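Long-range contacts in DNA repair protein PprA (Deinococcus deserti, PDB 6MC8), which probably binds DNA and forms filaments in the repair of radiation-induced damage and in genome segregation: residues Leu82-Leu87 with Ala127-Pro132; Ala121-Tyr126 with Ala255-Ser260; Trp140-Glu145 with Trp180-Arg185. The protein carries 2 engineered substitutions. All coordinates share one frame; numbering follows the deposited sequence.

How the contacts relate
Helix 62-80 runs into loop 82-87, the first half of contact 1. The chain then forms the three-stranded antiparallel sheet and helix 119-127, and contact 1 closes at 127-132. Contact 2 opens inside that loop, on helix residues 121-126, and closes only at 255-260, just before strand 261-267, so contacts 1 and 2 cross; Leu82 and Leu84 of contact 1 pack on Tyr126 of contact 2. Contact 3, 140-145 with 180-185, follows contact 1 in series and is nested inside the long loop of contact 2. It touches contact 1 through a probable hydrogen bond from Trp140 NE1 to Met129 O. Together they join the three-stranded sheet with its helices to the four-stranded sheet.

Contact 1 of 3, residues Leu82-Leu87 with Ala127-Pro132; sequences LGLLHL and ASMQAP
His86 and Met129 meet through water 2, which lies in the plane of the imidazole at its edge, 3.1 Å from His86 NE2, and donates a hydrogen bond to Met129 O over 2.8 Å. Gly83 O is also at the ring edge and in plane, while one face carries Leu87 CG, 3.6 Å above the plane and displaced toward the rim. The His86 ring also meets that of Trp140, with the planes inclined by about 40°. A second solvent link runs beside the first: water 1 accepts a hydrogen bond from Ala131 N at 2.9 Å and makes a weak one to Gly83 O.

The apolar part is built on Met129. With CG anti to its carbonyl carbon (chi1 -56°) and the chain extended beyond it, the side chain runs past both leucines. Leu84 CD2 comes to 3.7 Å from Met129 CB, the two side chains at about a right angle, and farther out Leu87 CD1 reaches Met129 SD at 3.8 Å. Beside this, the aliphatic stem of Gln130 passes close to the carbonyl of Leu82, its CG 3.4 Å from Leu82 O. Gly83 has a positive phi of 80°, where a CB would be jammed against that same carbonyl oxygen.

Each segment contains a type I turn, Leu84-Leu87 and Ala127-Gln130. The first joins helix 62-80 to strand 89-95, and the second follows helix 119-127. Leu82 and Leu84 rest on Tyr126 of that helix, while Leu87 and Met129 both pack on Val107 of strand 100-107.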
ATOM      1  N   LEU A  82     -11.782  18.745  -9.532  1.00 22.70           N
ATOM      2  CA  LEU A  82     -10.805  19.123 -10.536  1.00 25.21           C
ATOM      3  C   LEU A  82      -9.811  18.012 -10.828  1.00 29.14           C
ATOM      4  O   LEU A  82      -9.021  18.139 -11.766  1.00 34.50           O
ATOM      5  CB  LEU A  82     -10.068  20.385 -10.086  1.00 21.44           C
ATOM      6  CG  LEU A  82     -10.992  21.570  -9.798  1.00 24.83           C
ATOM      7  CD1 LEU A  82     -10.210  22.773  -9.309  1.00 24.16           C
ATOM      8  CD2 LEU A  82     -11.851  21.928 -10.995  1.00 22.40           C
ATOM      9  N   GLY A  83      -9.843  16.925 -10.070  1.00 20.22           N
ATOM     10  CA  GLY A  83      -8.888  15.854 -10.262  1.00 22.71           C
ATOM     11  C   GLY A  83      -7.544  16.141  -9.637  1.00 26.36           C
ATOM     12  O   GLY A  83      -6.510  15.773 -10.204  1.00 23.52           O
ATOM     13  N   LEU A  84      -7.535  16.794  -8.477  1.00 29.58           N
ATOM     14  CA  LEU A  84      -6.308  17.182  -7.800  1.00 24.93           C
ATOM     15  C   LEU A  84      -6.198  16.500  -6.442  1.00 28.38           C
ATOM     16  O   LEU A  84      -5.585  17.030  -5.518  1.00 28.07           O
ATOM     17  CB  LEU A  84      -6.239  18.698  -7.649  1.00 25.66           C
ATOM     18  CG  LEU A  84      -6.398  19.487  -8.951  1.00 24.71           C
ATOM     19  CD1 LEU A  84      -6.315  20.985  -8.708  1.00 22.08           C
ATOM     20  CD2 LEU A  84      -5.416  19.044 -10.006  1.00 26.16           C
ATOM     21  N   LEU A  85      -6.802  15.316  -6.318  1.00 28.21           N
ATOM     22  CA  LEU A  85      -6.789  14.568  -5.067  1.00 24.34           C
ATOM     23  C   LEU A  85      -5.434  13.940  -4.775  1.00 21.07           C
ATOM     24  O   LEU A  85      -5.167  13.576  -3.627  1.00 21.65           O
ATOM     25  CB  LEU A  85      -7.873  13.494  -5.107  1.00 26.21           C
ATOM     26  CG  LEU A  85      -9.303  14.023  -5.098  1.00 26.28           C
ATOM     27  CD1 LEU A  85     -10.300  12.921  -5.384  1.00 19.41           C
ATOM     28  CD2 LEU A  85      -9.592  14.654  -3.759  1.00 26.76           C
ATOM     29  N   HIS A  86      -4.581  13.803  -5.786  1.00 27.54           N
ATOM     30  CA  HIS A  86      -3.208  13.358  -5.605  1.00 29.42           C
ATOM     31  C   HIS A  86      -2.294  14.463  -5.098  1.00 30.33           C
ATOM     32  O   HIS A  86      -1.141  14.184  -4.758  1.00 37.01           O
ATOM     33  CB  HIS A  86      -2.664  12.812  -6.923  1.00 24.18           C
ATOM     34  CG  HIS A  86      -2.533  13.848  -7.991  1.00 25.80           C
ATOM     35  ND1 HIS A  86      -3.613  14.335  -8.691  1.00 28.60           N
ATOM     36  CD2 HIS A  86      -1.446  14.484  -8.485  1.00 28.33           C
ATOM     37  CE1 HIS A  86      -3.200  15.235  -9.562  1.00 28.56           C
ATOM     38  NE2 HIS A  86      -1.889  15.343  -9.459  1.00 24.63           N
ATOM     39  N   LEU A  87      -2.774  15.698  -5.048  1.00 26.00           N
ATOM     40  CA  LEU A  87      -2.031  16.826  -4.518  1.00 27.50           C
ATOM     41  C   LEU A  87      -2.542  17.158  -3.123  1.00 25.20           C
ATOM     42  O   LEU A  87      -3.682  16.856  -2.766  1.00 27.54           O
ATOM     43  CB  LEU A  87      -2.168  18.045  -5.434  1.00 26.99           C
ATOM     44  CG  LEU A  87      -1.707  17.868  -6.880  1.00 27.53           C
ATOM     45  CD1 LEU A  87      -2.034  19.098  -7.701  1.00 22.59           C
ATOM     46  CD2 LEU A  87      -0.231  17.544  -6.958  1.00 24.34           C
ATOM     47  N   ALA A 127      -6.315  24.716 -13.138  1.00 24.57           N
ATOM     48  CA  ALA A 127      -6.574  24.043 -14.407  1.00 31.30           C
ATOM     49  C   ALA A 127      -5.282  23.572 -15.060  1.00 34.97           C
ATOM     50  O   ALA A 127      -5.272  22.567 -15.778  1.00 31.15           O
ATOM     51  CB  ALA A 127      -7.343  24.964 -15.353  1.00 26.03           C
ATOM     52  N   SER A 128      -4.174  24.272 -14.805  1.00 29.99           N
ATOM     53  CA  SER A 128      -2.882  23.861 -15.341  1.00 30.12           C
ATOM     54  C   SER A 128      -2.319  22.631 -14.638  1.00 31.14           C
ATOM     55  O   SER A 128      -1.328  22.068 -15.111  1.00 36.95           O
ATOM     56  CB  SER A 128      -1.885  25.015 -15.254  1.00 21.47           C
ATOM     57  OG  SER A 128      -1.563  25.321 -13.914  1.00 30.83           O
ATOM     58  N   MET A 129      -2.923  22.207 -13.532  1.00 25.40           N
ATOM     59  CA  MET A 129      -2.545  21.002 -12.820  1.00 26.81           C
ATOM     60  C   MET A 129      -3.341  19.785 -13.267  1.00 30.13           C
ATOM     61  O   MET A 129      -3.030  18.669 -12.845  1.00 35.08           O
ATOM     62  CB  MET A 129      -2.756  21.211 -11.318  1.00 26.69           C
ATOM     63  CG  MET A 129      -2.035  22.406 -10.741  1.00 23.66           C
ATOM     64  SD  MET A 129      -2.468  22.674  -9.022  1.00 26.31           S
ATOM     65  CE  MET A 129      -1.684  24.245  -8.739  1.00 24.48           C
ATOM     66  N   GLN A 130      -4.403  19.992 -14.027  1.00 32.34           N
ATOM     67  CA  GLN A 130      -5.318  18.888 -14.394  1.00 32.31           C
ATOM     68  C   GLN A 130      -4.854  18.090 -15.609  1.00 36.75           C
ATOM     69  O   GLN A 130      -4.083  18.580 -16.375  1.00 38.76           O
ATOM     70  CB  GLN A 130      -6.691  19.419 -14.772  1.00 33.64           C
ATOM     71  CG  GLN A 130      -7.364  20.324 -13.771  1.00 32.15           C
ATOM     72  CD  GLN A 130      -8.722  20.753 -14.267  1.00 37.89           C
ATOM     73  OE1 GLN A 130      -9.737  20.438 -13.696  1.00 33.43           O
ATOM     74  NE2 GLN A 130      -8.761  21.466 -15.364  1.00 34.62           N
ATOM     75  N   ALA A 131      -5.377  16.884 -15.740  1.00 35.31           N
ATOM     76  CA  ALA A 131      -5.180  16.009 -16.896  1.00 38.50           C
ATOM     77  C   ALA A 131      -6.509  15.359 -17.257  1.00 42.10           C
ATOM     78  O   ALA A 131      -6.832  14.267 -16.769  1.00 40.35           O
ATOM     79  CB  ALA A 131      -4.115  14.950 -16.622  1.00 39.53           C
ATOM     80  N   PRO A 132      -7.310  16.003 -18.104  1.00 44.62           N
ATOM     81  CA  PRO A 132      -8.552  15.374 -18.560  1.00 40.57           C
ATOM     82  C   PRO A 132      -8.288  14.294 -19.594  1.00 43.45           C
ATOM     83  O   PRO A 132      -7.282  14.313 -20.306  1.00 47.94           O
ATOM     84  CB  PRO A 132      -9.334  16.539 -19.178  1.00 39.75           C
ATOM     85  CG  PRO A 132      -8.718  17.759 -18.611  1.00 44.65           C
ATOM     86  CD  PRO A 132      -7.271  17.427 -18.463  1.00 44.65           C
TER
HETATM   87  O   HOH W   1      -7.012  16.040 -13.467  1.00 32.62           O
HETATM   88  O   HOH W   2      -0.898  17.750 -11.219  1.00 19.33           O

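Contact 2 of 3, residues Ala121-Tyr126 with Ala255-Ser260; sequences AIAGTY and AHFAVS
Phe257 reaches helix 121-126 because its CG stands beside its own backbone N, anti to the carbonyl carbon (chi1 -73°), which carries the far end of the ring up to the helix. On the helix, Ile122 sends CG2 out opposite its backbone N, and that methyl meets Phe257 CZ at 3.8 Å, close to the plane of the phenyl ring. Tyr126 comes to the same ring edge to edge, its CD2 4.2 Å from Phe257 CE1. Ala123 CB approaches obliquely, 3.7 Å from Phe257 CZ, and its small methyl also lies 3.5 Å from His256 O, so the loop backbone can come close to the helix here. Were Phe257 cut back to an alanine, the gap left beside Ile122, Ala123 and Tyr126 would probably go unfilled, and Trp80 would lose the ring it meets.

The imidazole of His256 bonds elsewhere, through NE2 to Asn250 O. Within the helix, Ala121 O takes bonds from both Thr125 N and Thr125 OG1, on opposite faces of its carbonyl plane. The seam joining helix 119-127 to the loop before strand 261-267 is therefore apolar, methyls against ring edges, with these polar groups satisfied inside the helix or by Asn250.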
ATOM      1  N   ALA A 121      -8.066  33.721 -12.106  1.00 24.67           N
ATOM      2  CA  ALA A 121      -6.648  33.407 -11.986  1.00 23.82           C
ATOM      3  C   ALA A 121      -6.420  32.178 -11.113  1.00 25.42           C
ATOM      4  O   ALA A 121      -5.511  31.383 -11.372  1.00 26.55           O
ATOM      5  CB  ALA A 121      -5.899  34.616 -11.429  1.00 24.74           C
ATOM      6  N   ILE A 122      -7.231  32.014 -10.066  1.00 22.88           N
ATOM      7  CA  ILE A 122      -7.109  30.852  -9.192  1.00 17.08           C
ATOM      8  C   ILE A 122      -7.570  29.592  -9.912  1.00 20.08           C
ATOM      9  O   ILE A 122      -6.929  28.537  -9.822  1.00 23.08           O
ATOM     10  CB  ILE A 122      -7.893  31.093  -7.887  1.00 23.56           C
ATOM     11  CG1 ILE A 122      -7.228  32.188  -7.056  1.00 24.29           C
ATOM     12  CG2 ILE A 122      -8.015  29.829  -7.060  1.00 21.24           C
ATOM     13  CD1 ILE A 122      -8.091  32.693  -5.928  1.00 27.16           C
ATOM     14  N   ALA A 123      -8.667  29.691 -10.664  1.00 23.05           N
ATOM     15  CA  ALA A 123      -9.174  28.542 -11.403  1.00 20.86           C
ATOM     16  C   ALA A 123      -8.249  28.170 -12.553  1.00 22.64           C
ATOM     17  O   ALA A 123      -8.172  27.001 -12.939  1.00 29.43           O
ATOM     18  CB  ALA A 123     -10.581  28.830 -11.919  1.00 18.94           C
ATOM     19  N   GLY A 124      -7.534  29.148 -13.108  1.00 26.29           N
ATOM     20  CA  GLY A 124      -6.568  28.844 -14.147  1.00 24.04           C
ATOM     21  C   GLY A 124      -5.303  28.214 -13.599  1.00 27.02           C
ATOM     22  O   GLY A 124      -4.629  27.452 -14.294  1.00 26.48           O
ATOM     23  N   THR A 125      -4.954  28.541 -12.354  1.00 22.27           N
ATOM     24  CA  THR A 125      -3.826  27.900 -11.688  1.00 25.50           C
ATOM     25  C   THR A 125      -4.126  26.432 -11.410  1.00 23.39           C
ATOM     26  O   THR A 125      -3.274  25.558 -11.598  1.00 26.11           O
ATOM     27  CB  THR A 125      -3.500  28.657 -10.394  1.00 26.38           C
ATOM     28  OG1 THR A 125      -3.156  30.010 -10.704  1.00 17.37           O
ATOM     29  CG2 THR A 125      -2.355  28.015  -9.639  1.00 19.85           C
ATOM     30  N   TYR A 126      -5.357  26.144 -10.989  1.00 23.06           N
ATOM     31  CA  TYR A 126      -5.779  24.769 -10.749  1.00 22.90           C
ATOM     32  C   TYR A 126      -5.988  24.009 -12.054  1.00 28.41           C
ATOM     33  O   TYR A 126      -5.857  22.780 -12.085  1.00 32.32           O
ATOM     34  CB  TYR A 126      -7.058  24.777  -9.915  1.00 26.92           C
ATOM     35  CG  TYR A 126      -6.843  25.106  -8.460  1.00 23.60           C
ATOM     36  CD1 TYR A 126      -5.670  24.746  -7.813  1.00 20.26           C
ATOM     37  CD2 TYR A 126      -7.779  25.848  -7.754  1.00 24.65           C
ATOM     38  CE1 TYR A 126      -5.465  25.055  -6.493  1.00 22.57           C
ATOM     39  CE2 TYR A 126      -7.574  26.177  -6.431  1.00 25.86           C
ATOM     40  CZ  TYR A 126      -6.418  25.775  -5.806  1.00 25.38           C
ATOM     41  OH  TYR A 126      -6.208  26.093  -4.491  1.00 22.38           O
ATOM     42  N   ALA A 255     -18.646  32.184 -11.519  1.00 22.34           N
ATOM     43  CA  ALA A 255     -18.355  32.072 -12.940  1.00 21.92           C
ATOM     44  C   ALA A 255     -17.123  31.232 -13.234  1.00 27.47           C
ATOM     45  O   ALA A 255     -16.787  31.048 -14.407  1.00 27.51           O
ATOM     46  CB  ALA A 255     -18.164  33.455 -13.551  1.00 23.70           C
ATOM     47  N   HIS A 256     -16.432  30.735 -12.207  1.00 24.30           N
ATOM     48  CA  HIS A 256     -15.154  30.068 -12.400  1.00 22.98           C
ATOM     49  C   HIS A 256     -15.017  28.782 -11.600  1.00 21.99           C
ATOM     50  O   HIS A 256     -13.996  28.103 -11.723  1.00 21.65           O
ATOM     51  CB  HIS A 256     -14.012  31.024 -12.038  1.00 19.39           C
ATOM     52  CG  HIS A 256     -14.062  32.307 -12.798  1.00 30.42           C
ATOM     53  ND1 HIS A 256     -13.707  32.398 -14.125  1.00 31.48           N
ATOM     54  CD2 HIS A 256     -14.490  33.538 -12.437  1.00 29.13           C
ATOM     55  CE1 HIS A 256     -13.890  33.637 -14.539  1.00 31.86           C
ATOM     56  NE2 HIS A 256     -14.361  34.349 -13.534  1.00 28.60           N
ATOM     57  N   PHE A 257     -16.016  28.424 -10.805  1.00 21.75           N
ATOM     58  CA  PHE A 257     -15.987  27.227  -9.981  1.00 17.58           C
ATOM     59  C   PHE A 257     -17.379  26.623  -9.940  1.00 21.18           C
ATOM     60  O   PHE A 257     -18.365  27.333  -9.743  1.00 25.96           O
ATOM     61  CB  PHE A 257     -15.502  27.539  -8.562  1.00 15.51           C
ATOM     62  CG  PHE A 257     -14.038  27.832  -8.471  1.00 17.14           C
ATOM     63  CD1 PHE A 257     -13.128  26.804  -8.315  1.00 18.73           C
ATOM     64  CD2 PHE A 257     -13.567  29.130  -8.558  1.00 18.57           C
ATOM     65  CE1 PHE A 257     -11.783  27.064  -8.232  1.00 16.03           C
ATOM     66  CE2 PHE A 257     -12.221  29.394  -8.487  1.00 19.03           C
ATOM     67  CZ  PHE A 257     -11.329  28.360  -8.317  1.00 18.04           C
ATOM     68  N   ALA A 258     -17.453  25.311 -10.131  1.00 19.15           N
ATOM     69  CA  ALA A 258     -18.714  24.595 -10.081  1.00 16.83           C
ATOM     70  C   ALA A 258     -18.529  23.298  -9.309  1.00 21.36           C
ATOM     71  O   ALA A 258     -17.420  22.778  -9.191  1.00 19.93           O
ATOM     72  CB  ALA A 258     -19.252  24.306 -11.486  1.00 20.14           C
ATOM     73  N   VAL A 259     -19.637  22.782  -8.785  1.00 19.99           N
ATOM     74  CA  VAL A 259     -19.648  21.500  -8.090  1.00 18.69           C
ATOM     75  C   VAL A 259     -19.809  20.383  -9.107  1.00 17.21           C
ATOM     76  O   VAL A 259     -20.768  20.369  -9.882  1.00 19.28           O
ATOM     77  CB  VAL A 259     -20.770  21.447  -7.041  1.00 25.20           C
ATOM     78  CG1 VAL A 259     -20.916  20.046  -6.484  1.00 17.60           C
ATOM     79  CG2 VAL A 259     -20.473  22.392  -5.923  1.00 24.22           C
ATOM     80  N   SER A 260     -18.869  19.440  -9.101  1.00 18.50           N
ATOM     81  CA  SER A 260     -18.954  18.271  -9.958  1.00 23.22           C
ATOM     82  C   SER A 260     -18.762  16.950  -9.228  1.00 22.79           C
ATOM     83  O   SER A 260     -19.067  15.905  -9.806  1.00 22.41           O
ATOM     84  CB  SER A 260     -17.929  18.359 -11.100  1.00 19.23           C
ATOM     85  OG  SER A 260     -16.608  18.260 -10.615  1.00 22.04           O
TER

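Contact 3 of 3, residues Trp140-Glu145 with Trp180-Arg185; sequences WGILPE and WTRTWR
Ile142 makes a CH-pi contact with Trp184: CD1 stands 3.4 Å from the centroid of the six-membered ring, only 7° off its normal. CG2 of the same side chain lies over the indole as well, 3.5 Å from Trp184 NE1, so the two methyls span both rings. Trp184 has CG between its backbone N and carbonyl carbon (chi1 71°), which lays the indole across the isoleucine at about a right angle.

A second methyl contact is with a charged group. Ile142 CD1 also sits over one face of the Arg182 guanidinium, 3.5 Å from Arg182 NE, and is thus wedged between a cation and an aromatic face. Arg182 spends its NE on a salt bridge to Glu193, which probably steadies the flat group, while Trp140 O lies near its plane.

Apolar and backbone contacts complete the seam. Leu143 CD1 packs 3.7 Å from Arg185 O, and its other methyl is near the indole. The carboxylate of Glu169 accepts hydrogen bonds from the amides of Ile142 and Leu143, tying the loop to strand 168-176. Pro144 O is bonded to Arg166 of the second subunit.

Arg182 and Trp184, two residues apart, point to the same side while Thr183 points away, the alternation of a beta strand; loop 140-145 packs on that side of strand 179-186, within the four-stranded antiparallel sheet and beside the dimer contact.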
ATOM      1  N   TRP A 140      -5.664  11.435 -13.743  1.00 32.04           N
ATOM      2  CA  TRP A 140      -4.742  11.180 -12.648  1.00 32.96           C
ATOM      3  C   TRP A 140      -5.301  10.123 -11.710  1.00 31.01           C
ATOM      4  O   TRP A 140      -6.510  10.045 -11.481  1.00 29.75           O
ATOM      5  CB  TRP A 140      -4.460  12.439 -11.825  1.00 35.69           C
ATOM      6  CG  TRP A 140      -3.792  13.592 -12.505  1.00 37.56           C
ATOM      7  CD1 TRP A 140      -4.315  14.831 -12.701  1.00 31.92           C
ATOM      8  CD2 TRP A 140      -2.495  13.606 -13.107  1.00 31.68           C
ATOM      9  NE1 TRP A 140      -3.415  15.628 -13.350  1.00 31.02           N
ATOM     10  CE2 TRP A 140      -2.290  14.898 -13.619  1.00 32.94           C
ATOM     11  CE3 TRP A 140      -1.484  12.657 -13.254  1.00 29.80           C
ATOM     12  CZ2 TRP A 140      -1.121  15.262 -14.274  1.00 33.41           C
ATOM     13  CZ3 TRP A 140      -0.326  13.021 -13.900  1.00 34.57           C
ATOM     14  CH2 TRP A 140      -0.152  14.311 -14.403  1.00 32.51           C
ATOM     15  N   GLY A 141      -4.407   9.306 -11.168  1.00 26.29           N
ATOM     16  CA  GLY A 141      -4.751   8.503 -10.024  1.00 24.54           C
ATOM     17  C   GLY A 141      -4.661   9.306  -8.740  1.00 25.59           C
ATOM     18  O   GLY A 141      -3.862  10.225  -8.605  1.00 25.10           O
ATOM     19  N   ILE A 142      -5.519   8.948  -7.789  1.00 26.41           N
ATOM     20  CA  ILE A 142      -5.524   9.611  -6.491  1.00 27.12           C
ATOM     21  C   ILE A 142      -4.321   9.169  -5.669  1.00 28.07           C
ATOM     22  O   ILE A 142      -3.611   9.987  -5.075  1.00 28.97           O
ATOM     23  CB  ILE A 142      -6.846   9.320  -5.766  1.00 23.94           C
ATOM     24  CG1 ILE A 142      -8.005   9.812  -6.621  1.00 25.59           C
ATOM     25  CG2 ILE A 142      -6.863   9.965  -4.399  1.00 17.18           C
ATOM     26  CD1 ILE A 142      -9.319   9.328  -6.171  1.00 25.41           C
ATOM     27  N   LEU A 143      -4.075   7.870  -5.636  1.00 30.05           N
ATOM     28  CA  LEU A 143      -2.900   7.301  -5.005  1.00 30.88           C
ATOM     29  C   LEU A 143      -1.670   7.589  -5.862  1.00 33.97           C
ATOM     30  O   LEU A 143      -1.784   8.096  -6.980  1.00 31.11           O
ATOM     31  CB  LEU A 143      -3.123   5.802  -4.809  1.00 21.94           C
ATOM     32  CG  LEU A 143      -4.239   5.385  -3.859  1.00 22.87           C
ATOM     33  CD1 LEU A 143      -4.301   3.884  -3.799  1.00 21.74           C
ATOM     34  CD2 LEU A 143      -4.026   5.972  -2.489  1.00 22.52           C
ATOM     35  N   PRO A 144      -0.463   7.299  -5.366  1.00 37.87           N
ATOM     36  CA  PRO A 144       0.702   7.290  -6.257  1.00 28.09           C
ATOM     37  C   PRO A 144       0.583   6.239  -7.350  1.00 33.36           C
ATOM     38  O   PRO A 144      -0.255   5.335  -7.293  1.00 33.92           O
ATOM     39  CB  PRO A 144       1.864   6.986  -5.312  1.00 35.12           C
ATOM     40  CG  PRO A 144       1.432   7.549  -4.032  1.00 32.95           C
ATOM     41  CD  PRO A 144      -0.038   7.316  -3.951  1.00 30.14           C
ATOM     42  N   GLU A 145       1.447   6.386  -8.357  1.00 34.21           N
ATOM     43  CA  GLU A 145       1.323   5.658  -9.615  1.00 39.28           C
ATOM     44  C   GLU A 145       1.466   4.161  -9.409  1.00 32.26           C
ATOM     45  O   GLU A 145       2.518   3.672  -8.994  1.00 34.35           O
ATOM     46  CB  GLU A 145       2.361   6.156 -10.623  1.00 46.79           C
ATOM     47  CG  GLU A 145       2.188   5.565 -12.016  1.00 44.89           C
ATOM     48  CD  GLU A 145       3.159   6.140 -13.033  1.00 60.58           C
ATOM     49  OE1 GLU A 145       4.007   6.971 -12.651  1.00 77.37           O
ATOM     50  OE2 GLU A 145       3.071   5.767 -14.220  1.00 63.10           O
ATOM     51  N   TRP A 180     -20.263   9.088 -12.610  1.00 26.64           N
ATOM     52  CA  TRP A 180     -19.136   8.171 -12.603  1.00 26.52           C
ATOM     53  C   TRP A 180     -18.561   8.091 -11.197  1.00 25.75           C
ATOM     54  O   TRP A 180     -18.555   9.076 -10.458  1.00 23.85           O
ATOM     55  CB  TRP A 180     -18.087   8.629 -13.604  1.00 27.73           C
ATOM     56  CG  TRP A 180     -18.503   8.370 -15.005  1.00 30.69           C
ATOM     57  CD1 TRP A 180     -19.337   9.129 -15.761  1.00 27.98           C
ATOM     58  CD2 TRP A 180     -18.055   7.308 -15.844  1.00 32.28           C
ATOM     59  NE1 TRP A 180     -19.473   8.581 -17.007  1.00 33.93           N
ATOM     60  CE2 TRP A 180     -18.691   7.462 -17.083  1.00 31.57           C
ATOM     61  CE3 TRP A 180     -17.186   6.231 -15.661  1.00 30.12           C
ATOM     62  CZ2 TRP A 180     -18.480   6.587 -18.137  1.00 28.12           C
ATOM     63  CZ3 TRP A 180     -16.982   5.367 -16.701  1.00 30.12           C
ATOM     64  CH2 TRP A 180     -17.624   5.548 -17.927  1.00 34.11           C
ATOM     65  N   THR A 181     -18.089   6.907 -10.820  1.00 30.54           N
ATOM     66  CA  THR A 181     -17.692   6.681  -9.441  1.00 26.12           C
ATOM     67  C   THR A 181     -16.412   5.860  -9.359  1.00 28.77           C
ATOM     68  O   THR A 181     -16.064   5.118 -10.279  1.00 23.98           O
ATOM     69  CB  THR A 181     -18.831   6.018  -8.645  1.00 20.96           C
ATOM     70  OG1 THR A 181     -18.460   5.910  -7.269  1.00 29.54           O
ATOM     71  CG2 THR A 181     -19.157   4.661  -9.185  1.00 22.16           C
ATOM     72  N   ARG A 182     -15.698   6.030  -8.245  1.00 25.24           N
ATOM     73  CA  ARG A 182     -14.482   5.288  -7.955  1.00 29.08           C
ATOM     74  C   ARG A 182     -14.268   5.213  -6.450  1.00 28.13           C
ATOM     75  O   ARG A 182     -14.750   6.055  -5.693  1.00 27.33           O
ATOM     76  CB  ARG A 182     -13.256   5.904  -8.643  1.00 22.77           C
ATOM     77  CG  ARG A 182     -12.929   7.327  -8.252  1.00 22.57           C
ATOM     78  CD  ARG A 182     -11.783   7.824  -9.098  1.00 20.49           C
ATOM     79  NE  ARG A 182     -11.483   9.232  -8.892  1.00 25.58           N
ATOM     80  CZ  ARG A 182     -10.514   9.882  -9.524  1.00 29.48           C
ATOM     81  NH1 ARG A 182      -9.754   9.244 -10.394  1.00 23.15           N
ATOM     82  NH2 ARG A 182     -10.308  11.167  -9.291  1.00 26.53           N
ATOM     83  N   THR A 183     -13.536   4.187  -6.032  1.00 28.83           N
ATOM     84  CA  THR A 183     -13.327   3.856  -4.630  1.00 27.05           C
ATOM     85  C   THR A 183     -11.842   3.626  -4.390  1.00 26.14           C
ATOM     86  O   THR A 183     -11.177   2.972  -5.195  1.00 25.41           O
ATOM     87  CB  THR A 183     -14.146   2.605  -4.251  1.00 30.63           C
ATOM     88  OG1 THR A 183     -15.545   2.901  -4.356  1.00 27.89           O
ATOM     89  CG2 THR A 183     -13.827   2.109  -2.846  1.00 24.00           C
ATOM     90  N   TRP A 184     -11.316   4.183  -3.300  1.00 27.60           N
ATOM     91  CA  TRP A 184      -9.914   3.969  -2.984  1.00 21.43           C
ATOM     92  C   TRP A 184      -9.704   3.945  -1.478  1.00 25.04           C
ATOM     93  O   TRP A 184     -10.472   4.534  -0.714  1.00 24.00           O
ATOM     94  CB  TRP A 184      -9.032   5.036  -3.643  1.00 21.10           C
ATOM     95  CG  TRP A 184      -9.112   6.421  -3.080  1.00 23.16           C
ATOM     96  CD1 TRP A 184      -8.218   7.012  -2.244  1.00 18.57           C
ATOM     97  CD2 TRP A 184     -10.154   7.378  -3.292  1.00 25.46           C
ATOM     98  NE1 TRP A 184      -8.617   8.285  -1.945  1.00 23.86           N
ATOM     99  CE2 TRP A 184      -9.808   8.535  -2.571  1.00 26.51           C
ATOM    100  CE3 TRP A 184     -11.346   7.370  -4.021  1.00 26.39           C
ATOM    101  CZ2 TRP A 184     -10.601   9.677  -2.567  1.00 21.31           C
ATOM    102  CZ3 TRP A 184     -12.132   8.503  -4.011  1.00 23.58           C
ATOM    103  CH2 TRP A 184     -11.760   9.636  -3.284  1.00 20.98           C
ATOM    104  N   ARG A 185      -8.661   3.232  -1.064  1.00 22.76           N
ATOM    105  CA  ARG A 185      -8.184   3.220   0.311  1.00 26.48           C
ATOM    106  C   ARG A 185      -6.776   3.795   0.358  1.00 24.36           C
ATOM    107  O   ARG A 185      -5.934   3.446  -0.471  1.00 24.56           O
ATOM    108  CB  ARG A 185      -8.198   1.804   0.905  1.00 30.45           C
ATOM    109  CG  ARG A 185      -7.593   1.719   2.305  1.00 28.80           C
ATOM    110  CD  ARG A 185      -7.675   0.350   2.941  1.00 26.15           C
ATOM    111  NE  ARG A 185      -9.028   0.031   3.365  1.00 29.88           N
ATOM    112  CZ  ARG A 185      -9.750  -0.958   2.866  1.00 30.36           C
ATOM    113  NH1 ARG A 185      -9.241  -1.737   1.929  1.00 36.57           N
ATOM    114  NH2 ARG A 185     -10.976  -1.173   3.311  1.00 28.91           N
TER